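Long-range contact in NudC domain-containing protein 2 (Mus musculus, PDB 2RH0), which may regulate the LIS1/dynein pathway by stabilising LIS1 together with the Hsp90 chaperone: residues A[45-50]-A[60-65]. Numbering follows the deposited sequence.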
ATOM      1  N   GLN A  45       7.308  23.087   2.328  1.00 34.00           N
ATOM      2  CA  GLN A  45       8.431  23.898   1.876  1.00 35.73           C
ATOM      3  C   GLN A  45       9.390  22.955   1.212  1.00 35.04           C
ATOM      4  O   GLN A  45       9.206  21.735   1.296  1.00 32.80           O
ATOM      5  CB  GLN A  45       9.102  24.601   3.036  1.00 35.17           C
ATOM      6  CG  GLN A  45       8.187  25.574   3.744  1.00 43.99           C
ATOM      7  CD  GLN A  45       8.441  25.637   5.245  1.00 52.18           C
ATOM      8  OE1 GLN A  45       8.916  26.641   5.752  1.00 65.25           O
ATOM      9  NE2 GLN A  45       8.108  24.558   5.961  1.00 60.54           N
ATOM     10  N   SER A  46      10.412  23.513   0.569  1.00 33.05           N
ATOM     11  CA  SER A  46      11.350  22.702  -0.184  1.00 34.41           C
ATOM     12  C   SER A  46      11.995  21.577   0.635  1.00 32.35           C
ATOM     13  O   SER A  46      12.172  20.483   0.125  1.00 33.60           O
ATOM     14  CB  SER A  46      12.438  23.560  -0.807  1.00 36.25           C
ATOM     15  OG  SER A  46      13.307  22.719  -1.529  1.00 41.10           O
ATOM     16  N   ARG A  47      12.296  21.842   1.900  1.00 30.51           N
ATOM     17  CA  ARG A  47      12.975  20.879   2.732  1.00 32.49           C
ATOM     18  C   ARG A  47      12.302  20.643   4.076  1.00 30.74           C
ATOM     19  O   ARG A  47      12.854  19.984   4.944  1.00 29.88           O
ATOM     20  CB  ARG A  47      14.404  21.369   2.895  1.00 35.84           C
ATOM     21  CG  ARG A  47      15.378  20.380   3.417  1.00 47.48           C
ATOM     22  CD  ARG A  47      15.614  19.203   2.502  1.00 54.10           C
ATOM     23  NE  ARG A  47      16.550  18.289   3.152  1.00 54.49           N
ATOM     24  CZ  ARG A  47      17.856  18.250   2.911  1.00 56.25           C
ATOM     25  NH1 ARG A  47      18.412  19.055   1.996  1.00 51.51           N
ATOM     26  NH2 ARG A  47      18.601  17.372   3.582  1.00 61.28           N
ATOM     27  N   HIS A  48      11.079  21.142   4.231  1.00 28.94           N
ATOM     28  CA  HIS A  48      10.298  20.973   5.464  1.00 29.10           C
ATOM     29  C   HIS A  48       8.843  20.813   5.176  1.00 28.38           C
ATOM     30  O   HIS A  48       8.319  21.372   4.192  1.00 28.66           O
ATOM     31  CB  HIS A  48      10.426  22.212   6.318  1.00 33.32           C
ATOM     32  CG  HIS A  48      11.780  22.373   6.909  1.00 34.68           C
ATOM     33  ND1 HIS A  48      12.792  23.044   6.264  1.00 35.40           N
ATOM     34  CD2 HIS A  48      12.293  21.930   8.078  1.00 36.94           C
ATOM     35  CE1 HIS A  48      13.877  22.992   7.014  1.00 35.46           C
ATOM     36  NE2 HIS A  48      13.605  22.319   8.114  1.00 37.77           N
ATOM     37  N   VAL A  49       8.203  20.048   6.044  1.00 27.08           N
ATOM     38  CA  VAL A  49       6.771  19.793   5.983  1.00 26.95           C
ATOM     39  C   VAL A  49       6.190  19.892   7.381  1.00 27.29           C
ATOM     40  O   VAL A  49       6.898  19.667   8.369  1.00 28.32           O
ATOM     41  CB  VAL A  49       6.411  18.394   5.378  1.00 28.75           C
ATOM     42  CG1 VAL A  49       6.803  18.346   3.893  1.00 31.18           C
ATOM     43  CG2 VAL A  49       7.073  17.222   6.175  1.00 24.57           C
ATOM     44  N   ALA A  50       4.891  20.209   7.445  1.00 25.81           N
ATOM     45  CA  ALA A  50       4.163  20.354   8.709  1.00 27.97           C
ATOM     46  C   ALA A  50       2.710  20.120   8.455  1.00 27.58           C
ATOM     47  O   ALA A  50       2.155  20.672   7.512  1.00 30.79           O
ATOM     48  CB  ALA A  50       4.365  21.758   9.324  1.00 27.59           C
ATOM     49  N   LYS A  60       5.813  16.838  11.380  1.00 31.43           N
ATOM     50  CA  LYS A  60       6.557  18.076  11.233  1.00 33.08           C
ATOM     51  C   LYS A  60       8.008  17.728  11.232  1.00 31.89           C
ATOM     52  O   LYS A  60       8.468  17.058  12.153  1.00 33.26           O
ATOM     53  CB  LYS A  60       6.305  18.992  12.423  1.00 33.10           C
ATOM     54  CG  LYS A  60       6.981  20.369  12.306  1.00 38.63           C
ATOM     55  CD  LYS A  60       6.857  21.135  13.601  1.00 41.80           C
ATOM     56  CE  LYS A  60       6.845  22.641  13.381  1.00 53.65           C
ATOM     57  NZ  LYS A  60       7.876  23.112  12.424  1.00 59.16           N
ATOM     58  N   GLY A  61       8.740  18.194  10.240  1.00 27.89           N
ATOM     59  CA  GLY A  61      10.160  17.974  10.255  1.00 29.10           C
ATOM     60  C   GLY A  61      10.813  18.315   8.961  1.00 27.77           C
ATOM     61  O   GLY A  61      10.169  18.783   8.031  1.00 27.84           O
ATOM     62  N   LYS A  62      12.108  18.045   8.929  1.00 29.07           N
ATOM     63  CA  LYS A  62      12.954  18.351   7.810  1.00 31.35           C
ATOM     64  C   LYS A  62      12.947  17.158   6.895  1.00 29.54           C
ATOM     65  O   LYS A  62      13.148  16.003   7.347  1.00 30.08           O
ATOM     66  CB  LYS A  62      14.375  18.614   8.284  1.00 32.33           C
ATOM     67  CG  LYS A  62      15.312  19.066   7.187  1.00 34.44           C
ATOM     68  CD  LYS A  62      16.723  19.022   7.654  1.00 42.28           C
ATOM     69  CE  LYS A  62      17.634  19.930   6.864  1.00 48.63           C
ATOM     70  NZ  LYS A  62      19.031  19.721   7.370  1.00 52.91           N
ATOM     71  N   LEU A  63      12.708  17.415   5.616  1.00 28.38           N
ATOM     72  CA  LEU A  63      12.598  16.335   4.632  1.00 28.91           C
ATOM     73  C   LEU A  63      13.953  15.692   4.385  1.00 28.67           C
ATOM     74  O   LEU A  63      14.987  16.343   4.505  1.00 30.22           O
ATOM     75  CB  LEU A  63      12.024  16.855   3.315  1.00 27.43           C
ATOM     76  CG  LEU A  63      10.557  17.257   3.307  1.00 25.68           C
ATOM     77  CD1 LEU A  63      10.273  17.999   2.039  1.00 20.92           C
ATOM     78  CD2 LEU A  63       9.647  15.994   3.442  1.00 21.87           C
ATOM     79  N   PHE A  64      13.947  14.412   4.043  1.00 28.07           N
ATOM     80  CA  PHE A  64      15.188  13.695   3.759  1.00 27.70           C
ATOM     81  C   PHE A  64      15.995  14.357   2.662  1.00 27.65           C
ATOM     82  O   PHE A  64      17.207  14.294   2.687  1.00 32.14           O
ATOM     83  CB  PHE A  64      14.898  12.243   3.383  1.00 29.51           C
ATOM     84  CG  PHE A  64      16.127  11.459   2.936  1.00 28.28           C
ATOM     85  CD1 PHE A  64      16.977  10.893   3.856  1.00 28.40           C
ATOM     86  CD2 PHE A  64      16.402  11.285   1.583  1.00 31.16           C
ATOM     87  CE1 PHE A  64      18.067  10.179   3.458  1.00 31.65           C
ATOM     88  CE2 PHE A  64      17.506  10.566   1.174  1.00 31.67           C
ATOM     89  CZ  PHE A  64      18.335  10.003   2.129  1.00 34.11           C
ATOM     90  N   ASP A  65      15.336  14.971   1.689  1.00 27.50           N
ATOM     91  CA  ASP A  65      16.040  15.677   0.623  1.00 29.41           C
ATOM     92  C   ASP A  65      15.112  16.776   0.078  1.00 30.04           C
ATOM     93  O   ASP A  65      13.975  16.917   0.517  1.00 28.41           O
ATOM     94  CB  ASP A  65      16.471  14.675  -0.454  1.00 30.50           C
ATOM     95  CG  ASP A  65      17.720  15.096  -1.236  1.00 37.79           C
ATOM     96  OD1 ASP A  65      18.125  16.285  -1.202  1.00 33.46           O
ATOM     97  OD2 ASP A  65      18.292  14.200  -1.907  1.00 39.16           O
TER
HETATM   98  O   HOH W   1       8.581  22.313   9.604  1.00 44.18           O
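Strands 48-50 and 60-62 run antiparallel, their axes 4.8 Å apart, with Val49 and Gly61 as a hydrogen-bonded pair flanked by the non-hydrogen-bonded pairs His48-Lys62 and Ala50-Lys60. Val49 N donates to Gly61 O, and Gly61 N donates back to Val49 O at 3.0 Å. Just beyond the paired residues, Leu63 N donates to Arg47 O at 2.7 Å.

Here the Arg47 side chain takes the place of a backbone donor. Its NE gives a hydrogen to Leu63 O at 2.8 Å, with an angle of 156° at the hydrogen. The oxygen lies at the edge of the guanidinium, close to its plane, while NE sits above the carbonyl plane. A bend at chi2 (65°) turns the chain along 63-65 and brings CD to 3.4 Å from Asp65 O. Asp65 CA lies over one guanidinium face and Lys62 CE over the opposite one, both offset toward the rim. The His48 ring leans across the start of the Lys62 side chain, its NE2 3.8 Å from Lys62 CB. Lys62 itself stretches on past Arg47, and its NZ forms a salt bridge with Glu102 of the second subunit. Away from these polar chains, on the face of Val49, Leu63 CD2 packs against Val49 CG1 at 3.7 Å, the two side chains meeting at about a right angle.

A water accepts from Lys60 NZ and gives a weak bond to Val49 O.

The contact forms the open end of the hairpin of strands 48-53 and 56-62 in the CS domain, a p23-like beta fold. Strand 40-44 flanks 48-53 on its other side. The second subunit packs Leu101 on Val49 and Leu86 on Leu63, and its Lys90 forms a salt bridge with Asp65, so this end of the hairpin also belongs to the subunit interface.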